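Local coordinates for protein potential RNA-dependent RNA polymerase (Human picobirnavirus, PDB 5I62) that catalyses RNA-templated RNA synthesis from ribonucleoside triphosphates and probably serves both transcription and replication of the viral double-stranded RNA genome, at residues F12-N16 and P17-A21; E238-D241 and R242-K246; D283-G287 and Q288-D292; P366-A370 and E371-Q375. One frame throughout, in Å; residues are numbered along the deposited sequence.

How the contacts relate
Contacts 1, 3 and 4 each lie where a loop enters the first turn of a helix and are partly buried, whereas contact 2 is a buried stretch in the first half of helix 237-250. The three starts differ in their N-cap: Asn16 in contact 1 and Ser369 in contact 4 receive an amide with the side chain, while Gly287 in contact 3 offers backbone alone. Contact 2 is held by i to i+4 backbone bonds, and a threonine hydroxyl joins the threonine's own amide on one carbonyl. Contacts 2 and 4, nearest atoms about 12 Å apart, touch the same four-stranded antiparallel sheet, through strands 355-357 and 257-261. Contact 1 lies across the chain's centre from both.

Contact 1: residues F12-N16 and P17-A21; sequences FNIPN and PGLRA
Asn16 and Leu19 meet where the loop after helix 5-11 turns into helix 17-28, and Asn16 is the N-cap. Its CG lies anti to the backbone N (chi1 -169°), which carries OD1 over the first turn to accept from Leu19 N at 3.0 Å. The amide hydrogen does not arrive in the plane of the side-chain carbonyl: the donor stands well above it, 65° out. The main-chain carbonyl begins the regular helical pattern, with Arg20 N bonded to Asn16 O at 3.1 Å. Asparagine suits this place because its short amide can take up an N-H that has no earlier turn to serve it.

The tight part is apolar. Leu19 CD2 presses on one corner of Phe12, 3.5 Å from CG and 3.6 Å from CB, and the two side chains cross at about a right angle. Ile14 CD1 approaches the same methyl more loosely, at 4.3 Å. Branched and aromatic groups thus gather round CD2 of Leu19.

Toward solvent the character changes. Pro15, which follows a cis peptide bond, and Pro17 are exposed, and Pro17 suits the first helical turn since it has no N-H to offer and its ring favours helical phi. Arg20 leads its chain away from the loop, and its charge meets Trp310 in a cation-pi contact.

Behind the packed side, Leu19 and Ile14 touch Trp8 of helix 5-11, Leu19 and Asn16 reach Phe147 in a loop, and Phe12 rests on Val183 of strand 176-189.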
loop_
_atom_site.group_PDB
_atom_site.type_symbol
_atom_site.label_atom_id
_atom_site.label_comp_id
_atom_site.label_asym_id
_atom_site.label_seq_id
_atom_site.Cartn_x
_atom_site.Cartn_y
_atom_site.Cartn_z
ATOM N N PHE A 12 15.216 21.641 7.787
ATOM C CA PHE A 12 15.440 21.570 6.353
ATOM C C PHE A 12 16.629 22.417 5.947
ATOM O O PHE A 12 16.917 23.449 6.548
ATOM C CB PHE A 12 14.208 21.999 5.569
ATOM C CG PHE A 12 13.030 21.115 5.812
ATOM C CD1 PHE A 12 12.883 19.940 5.090
ATOM C CD2 PHE A 12 12.138 21.399 6.825
ATOM C CE1 PHE A 12 11.825 19.092 5.332
ATOM C CE2 PHE A 12 11.065 20.538 7.082
ATOM C CZ PHE A 12 10.921 19.393 6.330
ATOM N N ASN A 13 17.300 21.958 4.910
ATOM C CA ASN A 13 18.426 22.662 4.318
ATOM C C ASN A 13 17.862 23.853 3.551
ATOM O O ASN A 13 17.173 23.671 2.547
ATOM C CB ASN A 13 19.190 21.702 3.415
ATOM C CG ASN A 13 20.487 22.290 2.887
ATOM O OD1 ASN A 13 21.279 22.864 3.637
ATOM N ND2 ASN A 13 20.710 22.131 1.594
ATOM N N ILE A 14 18.096 25.071 4.061
ATOM C CA ILE A 14 17.469 26.324 3.565
ATOM C C ILE A 14 18.589 27.247 3.068
ATOM O O ILE A 14 19.559 27.452 3.790
ATOM C CB ILE A 14 16.633 27.040 4.691
ATOM C CG1 ILE A 14 15.482 26.165 5.204
ATOM C CG2 ILE A 14 16.090 28.402 4.254
ATOM C CD1 ILE A 14 14.557 25.635 4.122
ATOM N N PRO A 15 18.435 27.845 1.873
ATOM C CA PRO A 15 17.201 27.849 1.083
ATOM C C PRO A 15 16.968 26.587 0.247
ATOM O O PRO A 15 17.884 25.816 -0.039
ATOM C CB PRO A 15 17.371 29.086 0.164
ATOM C CG PRO A 15 18.804 29.601 0.406
ATOM C CD PRO A 15 19.529 28.527 1.155
ATOM N N ASN A 16 15.706 26.393 -0.134
ATOM C CA ASN A 16 15.297 25.255 -0.957
ATOM C C ASN A 16 14.043 25.664 -1.705
ATOM O O ASN A 16 12.922 25.495 -1.205
ATOM C CB ASN A 16 15.034 24.008 -0.111
ATOM C CG ASN A 16 14.869 22.753 -0.956
ATOM O OD1 ASN A 16 14.368 22.803 -2.083
ATOM N ND2 ASN A 16 15.322 21.622 -0.427
ATOM N N PRO A 17 14.197 26.255 -2.896
ATOM C CA PRO A 17 13.022 26.626 -3.703
ATOM C C PRO A 17 12.066 25.472 -3.971
ATOM O O PRO A 17 10.850 25.695 -4.011
ATOM C CB PRO A 17 13.656 27.129 -5.012
ATOM C CG PRO A 17 14.964 27.689 -4.583
ATOM C CD PRO A 17 15.455 26.713 -3.515
ATOM N N GLY A 18 12.582 24.262 -4.198
ATOM C CA GLY A 18 11.701 23.124 -4.428
ATOM C C GLY A 18 10.794 22.834 -3.244
ATOM O O GLY A 18 9.609 22.523 -3.410
ATOM N N LEU A 19 11.344 22.922 -2.027
ATOM C CA LEU A 19 10.538 22.738 -0.822
ATOM C C LEU A 19 9.501 23.843 -0.696
ATOM O O LEU A 19 8.365 23.611 -0.265
ATOM C CB LEU A 19 11.445 22.723 0.407
ATOM C CG LEU A 19 10.834 22.358 1.758
ATOM C CD1 LEU A 19 10.194 20.955 1.718
ATOM C CD2 LEU A 19 11.882 22.480 2.858
ATOM N N ARG A 20 9.894 25.063 -1.052
ATOM C CA ARG A 20 8.989 26.200 -1.015
ATOM C C ARG A 20 7.800 26.003 -1.951
ATOM O O ARG A 20 6.645 26.225 -1.565
ATOM C CB ARG A 20 9.774 27.454 -1.386
ATOM C CG ARG A 20 8.928 28.665 -1.523
ATOM C CD ARG A 20 8.097 28.833 -0.329
ATOM N NE ARG A 20 8.756 29.687 0.633
ATOM C CZ ARG A 20 8.096 30.344 1.571
ATOM N NH1 ARG A 20 6.773 30.193 1.651
ATOM N NH2 ARG A 20 8.750 31.123 2.424
ATOM N N ALA A 21 8.069 25.594 -3.191
ATOM C CA ALA A 21 6.988 25.278 -4.116
ATOM C C ALA A 21 6.125 24.148 -3.583
ATOM O O ALA A 21 4.894 24.180 -3.709
ATOM C CB ALA A 21 7.554 24.885 -5.470
#

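Contact 2: residues E238-D241 and R242-K246; sequences EAVD and RRITK
Arg242 folds its side chain back along helix 237-250 toward Glu238. CB starts 3.7 Å from Glu238 O, and CG comes to 3.5 Å of that oxygen, which already accepts the amide of Arg242. A bend farther out (chi3 -23°) turns the guanidinium toward Ala239: NH1 stands 3.9 Å from Ala239 CA, which lies over one face of the group, off toward its rim, and NH2 is 4.3 Å from Ala239 CB. Alanine fits because its small side chain lets the flat group near the backbone.

Asp241 O accepts twice, from Thr245 N at 3.0 Å and Thr245 OG1 at 2.7 Å, from opposite faces of the carbonyl plane. Bonding the carbonyl four residues back is a common way for a helical threonine to satisfy its hydroxyl, which also bonds Cys413 N. Val240 and Ile244 lie side by side, CG1 to CG1 4.1 Å; i to i+4 spacing, as in Asp241 and Thr245, places them on one helix face.

Glu238 forms a salt bridge with Lys455, and Asp241 OD2 bonds Gly415 N. Val240 and Ile244 pack on Gln355 of strand 355-357 and on strand 395-398, while Asp241 and Ile244 touch His403 of strand 401-404.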
loop_
_atom_site.group_PDB
_atom_site.type_symbol
_atom_site.label_atom_id
_atom_site.label_comp_id
_atom_site.label_asym_id
_atom_site.label_seq_id
_atom_site.Cartn_x
_atom_site.Cartn_y
_atom_site.Cartn_z
ATOM N N GLU A 238 0.525 -14.502 -7.845
ATOM C CA GLU A 238 0.392 -15.944 -8.030
ATOM C C GLU A 238 0.608 -16.692 -6.713
ATOM O O GLU A 238 -0.059 -17.700 -6.447
ATOM C CB GLU A 238 1.357 -16.414 -9.118
ATOM C CG GLU A 238 0.985 -15.918 -10.534
ATOM C CD GLU A 238 1.217 -14.410 -10.746
ATOM O OE1 GLU A 238 2.181 -13.847 -10.171
ATOM O OE2 GLU A 238 0.428 -13.785 -11.495
ATOM N N ALA A 239 1.521 -16.207 -5.869
ATOM C CA ALA A 239 1.668 -16.795 -4.535
ATOM C C ALA A 239 0.418 -16.556 -3.694
ATOM O O ALA A 239 0.024 -17.414 -2.893
ATOM C CB ALA A 239 2.899 -16.238 -3.828
ATOM N N VAL A 240 -0.209 -15.387 -3.853
ATOM C CA VAL A 240 -1.463 -15.110 -3.152
ATOM C C VAL A 240 -2.533 -16.094 -3.591
ATOM O O VAL A 240 -3.276 -16.635 -2.766
ATOM C CB VAL A 240 -1.925 -13.660 -3.397
ATOM C CG1 VAL A 240 -3.360 -13.468 -2.870
ATOM C CG2 VAL A 240 -0.993 -12.673 -2.726
ATOM N N ASP A 241 -2.652 -16.293 -4.907
ATOM C CA ASP A 241 -3.675 -17.165 -5.474
ATOM C C ASP A 241 -3.487 -18.602 -5.012
ATOM O O ASP A 241 -4.463 -19.315 -4.759
ATOM C CB ASP A 241 -3.642 -17.102 -7.003
ATOM C CG ASP A 241 -3.981 -15.711 -7.545
ATOM O OD1 ASP A 241 -4.446 -14.861 -6.745
ATOM O OD2 ASP A 241 -3.796 -15.467 -8.769
ATOM N N ARG A 242 -2.241 -19.053 -4.915
ATOM C CA ARG A 242 -2.019 -20.409 -4.445
ATOM C C ARG A 242 -2.510 -20.586 -3.021
ATOM O O ARG A 242 -3.097 -21.614 -2.693
ATOM C CB ARG A 242 -0.560 -20.811 -4.553
ATOM C CG ARG A 242 -0.179 -21.141 -5.972
ATOM C CD ARG A 242 1.129 -21.867 -6.010
ATOM N NE ARG A 242 1.892 -21.569 -4.806
ATOM C CZ ARG A 242 2.910 -20.709 -4.792
ATOM N NH1 ARG A 242 3.265 -20.064 -5.910
ATOM N NH2 ARG A 242 3.558 -20.474 -3.649
ATOM N N ARG A 243 -2.276 -19.596 -2.157
ATOM C CA ARG A 243 -2.731 -19.737 -0.779
ATOM C C ARG A 243 -4.249 -19.599 -0.668
ATOM O O ARG A 243 -4.876 -20.293 0.143
ATOM C CB ARG A 243 -2.026 -18.745 0.136
ATOM C CG ARG A 243 -2.283 -19.052 1.607
ATOM C CD ARG A 243 -1.112 -18.724 2.492
ATOM N NE ARG A 243 0.123 -19.396 2.092
ATOM C CZ ARG A 243 1.319 -19.115 2.611
ATOM N NH1 ARG A 243 1.426 -18.182 3.553
ATOM N NH2 ARG A 243 2.407 -19.755 2.191
ATOM N N ILE A 244 -4.859 -18.705 -1.457
ATOM C CA ILE A 244 -6.326 -18.652 -1.520
ATOM C C ILE A 244 -6.885 -20.036 -1.839
ATOM O O ILE A 244 -7.845 -20.507 -1.210
ATOM C CB ILE A 244 -6.807 -17.636 -2.575
ATOM C CG1 ILE A 244 -6.392 -16.198 -2.232
ATOM C CG2 ILE A 244 -8.330 -17.741 -2.753
ATOM C CD1 ILE A 244 -7.022 -15.666 -0.982
ATOM N N THR A 245 -6.304 -20.690 -2.849
ATOM C CA THR A 245 -6.730 -22.029 -3.247
ATOM C C THR A 245 -6.652 -23.007 -2.072
ATOM O O THR A 245 -7.599 -23.755 -1.809
ATOM C CB THR A 245 -5.875 -22.528 -4.420
ATOM O OG1 THR A 245 -5.831 -21.549 -5.473
ATOM C CG2 THR A 245 -6.439 -23.840 -4.975
ATOM N N LYS A 246 -5.526 -23.006 -1.358
ATOM C CA LYS A 246 -5.357 -23.912 -0.221
ATOM C C LYS A 246 -6.356 -23.608 0.885
ATOM O O LYS A 246 -6.847 -24.530 1.550
ATOM C CB LYS A 246 -3.922 -23.832 0.306
ATOM C CG LYS A 246 -2.889 -24.419 -0.657
ATOM C CD LYS A 246 -3.360 -25.822 -1.087
ATOM C CE LYS A 246 -2.685 -26.310 -2.363
ATOM N NZ LYS A 246 -1.233 -26.616 -2.182
#

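Contact 3: residues D283-G287 and Q288-D292; sequences DLLTG and QEAVD
Leu285 and Ala290 pack together across a short interhelical connection, in which helix 271-284 ends and Gly287 serves as the N-cap of helix 288-296. Asp283 and Leu284 close the first helix, Asp283 held by a salt bridge to Arg123.

Leu285 is the first residue to leave helical backbone angles. Its CB points at the next helix and lies 3.7 Å from Ala290 CB, with CD2 somewhat farther from the same methyl, at 4.2 Å. Beyond this pair the leucine touches Leu124 and Val217, so a large apolar residue fills the inside of the corner, and the small methyl of Ala290 lets the two chains approach closely. Thr286 is extended, and its side chain points away from the second helix and touches Arg123 and Arg125. Its carbonyl still borders the packing, Thr286 O lying 3.7 Å from Ala290 CB.

Gly287 has a positive phi (114°), a backbone shape that glycine takes up readily. It has no side chain to cap with; its main-chain oxygen starts the helical bonding, as N-cap carbonyls commonly do. Val291 N bonds Gly287 O at 3.2 Å, and Ala290 N adds a weak, bent bond. Glutamate next to this N-terminus is a favourable choice, since its charge would probably offset the helix dipole. The chain of Glu289, bent at chi2 (83°), curls back and sets OE2 3.6 Å from Gly287 C.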
loop_
_atom_site.group_PDB
_atom_site.type_symbol
_atom_site.label_atom_id
_atom_site.label_comp_id
_atom_site.label_asym_id
_atom_site.label_seq_id
_atom_site.Cartn_x
_atom_site.Cartn_y
_atom_site.Cartn_z
ATOM N N ASP A 283 11.701 -11.044 18.703
ATOM C CA ASP A 283 11.841 -12.484 18.502
ATOM C C ASP A 283 12.633 -12.793 17.237
ATOM O O ASP A 283 13.510 -13.665 17.234
ATOM C CB ASP A 283 10.458 -13.144 18.430
ATOM C CG ASP A 283 10.541 -14.666 18.427
ATOM O OD1 ASP A 283 10.844 -15.240 19.488
ATOM O OD2 ASP A 283 10.334 -15.286 17.363
ATOM N N LEU A 284 12.324 -12.091 16.145
ATOM C CA LEU A 284 12.953 -12.361 14.854
ATOM C C LEU A 284 14.418 -11.934 14.818
ATOM O O LEU A 284 15.212 -12.505 14.061
ATOM C CB LEU A 284 12.183 -11.646 13.744
ATOM C CG LEU A 284 10.800 -12.218 13.390
ATOM C CD1 LEU A 284 9.983 -11.224 12.559
ATOM C CD2 LEU A 284 10.976 -13.492 12.610
ATOM N N LEU A 285 14.786 -10.930 15.598
ATOM C CA LEU A 285 16.105 -10.325 15.490
ATOM C C LEU A 285 17.081 -10.959 16.477
ATOM O O LEU A 285 16.691 -11.559 17.475
ATOM C CB LEU A 285 16.028 -8.824 15.741
ATOM C CG LEU A 285 15.470 -7.953 14.616
ATOM C CD1 LEU A 285 14.943 -6.653 15.210
ATOM C CD2 LEU A 285 16.558 -7.667 13.585
ATOM N N THR A 286 18.371 -10.784 16.200
ATOM C CA THR A 286 19.415 -11.207 17.115
ATOM C C THR A 286 20.566 -10.212 17.046
ATOM O O THR A 286 20.826 -9.627 15.996
ATOM C CB THR A 286 19.891 -12.631 16.780
ATOM O OG1 THR A 286 20.852 -13.055 17.746
ATOM C CG2 THR A 286 20.515 -12.674 15.389
ATOM N N GLY A 287 21.215 -9.989 18.181
ATOM C CA GLY A 287 22.395 -9.150 18.252
ATOM C C GLY A 287 22.164 -7.887 19.074
ATOM O O GLY A 287 21.036 -7.414 19.249
ATOM N N GLN A 288 23.274 -7.326 19.576
ATOM C CA GLN A 288 23.196 -6.090 20.353
ATOM C C GLN A 288 22.757 -4.915 19.491
ATOM O O GLN A 288 22.043 -4.022 19.966
ATOM C CB GLN A 288 24.546 -5.779 21.005
ATOM C CG GLN A 288 24.512 -4.575 21.954
ATOM C CD GLN A 288 23.534 -4.764 23.099
ATOM O OE1 GLN A 288 23.441 -5.849 23.682
ATOM N NE2 GLN A 288 22.792 -3.709 23.427
ATOM N N GLU A 289 23.206 -4.879 18.231
ATOM C CA GLU A 289 22.755 -3.835 17.318
ATOM C C GLU A 289 21.241 -3.861 17.178
ATOM O O GLU A 289 20.609 -2.814 16.998
ATOM C CB GLU A 289 23.407 -3.993 15.944
ATOM C CG GLU A 289 24.916 -4.182 15.945
ATOM C CD GLU A 289 25.332 -5.637 16.197
ATOM O OE1 GLU A 289 26.384 -6.045 15.650
ATOM O OE2 GLU A 289 24.621 -6.369 16.938
ATOM N N ALA A 290 20.648 -5.056 17.246
ATOM C CA ALA A 290 19.195 -5.172 17.176
ATOM C C ALA A 290 18.532 -4.618 18.433
ATOM O O ALA A 290 17.514 -3.922 18.342
ATOM C CB ALA A 290 18.793 -6.622 16.943
ATOM N N VAL A 291 19.092 -4.914 19.612
ATOM C CA VAL A 291 18.568 -4.352 20.858
ATOM C C VAL A 291 18.509 -2.834 20.772
ATOM O O VAL A 291 17.511 -2.209 21.163
ATOM C CB VAL A 291 19.419 -4.807 22.063
ATOM C CG1 VAL A 291 18.890 -4.189 23.359
ATOM C CG2 VAL A 291 19.461 -6.324 22.169
ATOM N N ASP A 292 19.566 -2.219 20.234
ATOM C CA ASP A 292 19.614 -0.765 20.121
ATOM C C ASP A 292 18.594 -0.241 19.123
ATOM O O ASP A 292 17.945 0.779 19.372
ATOM C CB ASP A 292 21.007 -0.322 19.708
ATOM C CG ASP A 292 21.923 -0.157 20.887
ATOM O OD1 ASP A 292 21.429 0.257 21.958
ATOM O OD2 ASP A 292 23.123 -0.475 20.761
#

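Contact 4: residues P366-A370 and E371-Q375; sequences PGISA and EDVMQ
The N-terminus of helix 370-378 is capped by Ser369, which meets Asp372, Glu371 and Val373 of the first turn. Ser369 OG takes the crowded position between the backbone N and the carbonyl carbon (chi1 72°), and from there it accepts Asp372 N at 3.1 Å. The hydroxyl also gives its hydrogen to Glu371 OE2, a weak bond of 2.8 Å. Glu371 reaches it because chi1 (66°) and a bend at chi2 (-84°) together fold its chain back. Serine is well chosen, being short enough to accept an early amide and still donate to a carboxylate. Two acidic residues so near a helix start would probably be favoured by the helix dipole.

Water joins in. One molecule donates to Gly367 O at 3.0 Å and to Asp372 OD2 at 2.6 Å, tying the loop to the first turn, and another accepts from Ala370 N at 2.9 Å. Gly367 has a positive phi, which glycine adopts easily.

Below the polar cap, Ile368 CG1 meets Val373 CG2 at 3.6 Å, the chains crossing obliquely, while Val373 N bonds Ser369 O at 3.0 Å. Both apolar residues face the sheet, Ile368 on Val258 and Val373 on Thr260 of strand 257-261. This pairing of the residue before the N-cap, Ile368, with the fourth residue after the N-cap, Val373, is a hydrophobic staple, here on a helix packed against an antiparallel sheet, consistent with a polymerase palm.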
loop_
_atom_site.group_PDB
_atom_site.type_symbol
_atom_site.label_atom_id
_atom_site.label_comp_id
_atom_site.label_asym_id
_atom_site.label_seq_id
_atom_site.Cartn_x
_atom_site.Cartn_y
_atom_site.Cartn_z
ATOM N N PRO A 366 -12.796 -22.630 12.362
ATOM C CA PRO A 366 -14.084 -23.272 12.708
ATOM C C PRO A 366 -15.045 -22.352 13.447
ATOM O O PRO A 366 -14.709 -21.830 14.511
ATOM C CB PRO A 366 -13.655 -24.453 13.588
ATOM C CG PRO A 366 -12.330 -24.847 12.984
ATOM C CD PRO A 366 -11.654 -23.522 12.647
ATOM N N GLY A 367 -16.236 -22.140 12.882
ATOM C CA GLY A 367 -17.237 -21.300 13.517
ATOM C C GLY A 367 -17.029 -19.806 13.364
ATOM O O GLY A 367 -17.717 -19.033 14.035
ATOM N N ILE A 368 -16.108 -19.373 12.497
ATOM C CA ILE A 368 -15.850 -17.943 12.331
ATOM C C ILE A 368 -17.098 -17.211 11.848
ATOM O O ILE A 368 -17.873 -17.729 11.039
ATOM C CB ILE A 368 -14.681 -17.720 11.354
ATOM C CG1 ILE A 368 -14.336 -16.235 11.233
ATOM C CG2 ILE A 368 -15.008 -18.267 9.957
ATOM C CD1 ILE A 368 -13.089 -16.035 10.379
ATOM N N SER A 369 -17.290 -15.992 12.350
ATOM C CA SER A 369 -18.267 -15.065 11.806
ATOM C C SER A 369 -17.627 -13.681 11.689
ATOM O O SER A 369 -16.637 -13.384 12.349
ATOM C CB SER A 369 -19.541 -15.013 12.664
ATOM O OG SER A 369 -19.324 -14.340 13.890
ATOM N N ALA A 370 -18.186 -12.841 10.813
ATOM C CA ALA A 370 -17.620 -11.506 10.631
ATOM C C ALA A 370 -17.759 -10.677 11.901
ATOM O O ALA A 370 -16.868 -9.899 12.253
ATOM C CB ALA A 370 -18.286 -10.802 9.456
ATOM N N GLU A 371 -18.869 -10.831 12.617
ATOM C CA GLU A 371 -19.040 -9.998 13.797
ATOM C C GLU A 371 -18.158 -10.487 14.948
ATOM O O GLU A 371 -17.708 -9.684 15.774
ATOM C CB GLU A 371 -20.514 -9.945 14.184
ATOM C CG GLU A 371 -21.038 -11.283 14.628
ATOM C CD GLU A 371 -21.476 -12.190 13.466
ATOM O OE1 GLU A 371 -21.326 -11.769 12.274
ATOM O OE2 GLU A 371 -21.938 -13.335 13.709
ATOM N N ASP A 372 -17.882 -11.797 15.017
ATOM C CA ASP A 372 -16.895 -12.267 15.988
ATOM C C ASP A 372 -15.506 -11.710 15.679
ATOM O O ASP A 372 -14.784 -11.278 16.588
ATOM C CB ASP A 372 -16.827 -13.788 16.013
ATOM C CG ASP A 372 -18.010 -14.420 16.728
ATOM O OD1 ASP A 372 -18.815 -13.684 17.341
ATOM O OD2 ASP A 372 -18.116 -15.662 16.691
ATOM N N VAL A 373 -15.087 -11.786 14.417
ATOM C CA VAL A 373 -13.784 -11.236 14.044
ATOM C C VAL A 373 -13.742 -9.755 14.379
ATOM O O VAL A 373 -12.777 -9.258 14.981
ATOM C CB VAL A 373 -13.502 -11.488 12.548
ATOM C CG1 VAL A 373 -12.280 -10.690 12.084
ATOM C CG2 VAL A 373 -13.288 -12.963 12.278
ATOM N N MET A 374 -14.808 -9.036 14.030
ATOM C CA MET A 374 -14.844 -7.598 14.275
ATOM C C MET A 374 -14.702 -7.287 15.763
ATOM O O MET A 374 -13.940 -6.392 16.151
ATOM C CB MET A 374 -16.138 -7.007 13.724
ATOM C CG MET A 374 -15.992 -5.571 13.264
ATOM S SD MET A 374 -17.558 -4.684 13.170
ATOM C CE MET A 374 -18.105 -4.879 14.867
ATOM N N GLN A 375 -15.433 -8.020 16.610
ATOM C CA GLN A 375 -15.334 -7.828 18.055
ATOM C C GLN A 375 -13.931 -8.137 18.560
ATOM O O GLN A 375 -13.402 -7.423 19.427
ATOM C CB GLN A 375 -16.355 -8.715 18.783
ATOM C CG GLN A 375 -17.763 -8.136 18.866
ATOM C CD GLN A 375 -18.786 -9.156 19.355
ATOM O OE1 GLN A 375 -18.476 -10.027 20.185
ATOM N NE2 GLN A 375 -20.020 -9.048 18.848
HETATM O O HOH W 1 -16.190 -16.980 15.614
HETATM O O HOH W 2 -20.691 -13.563 9.445
#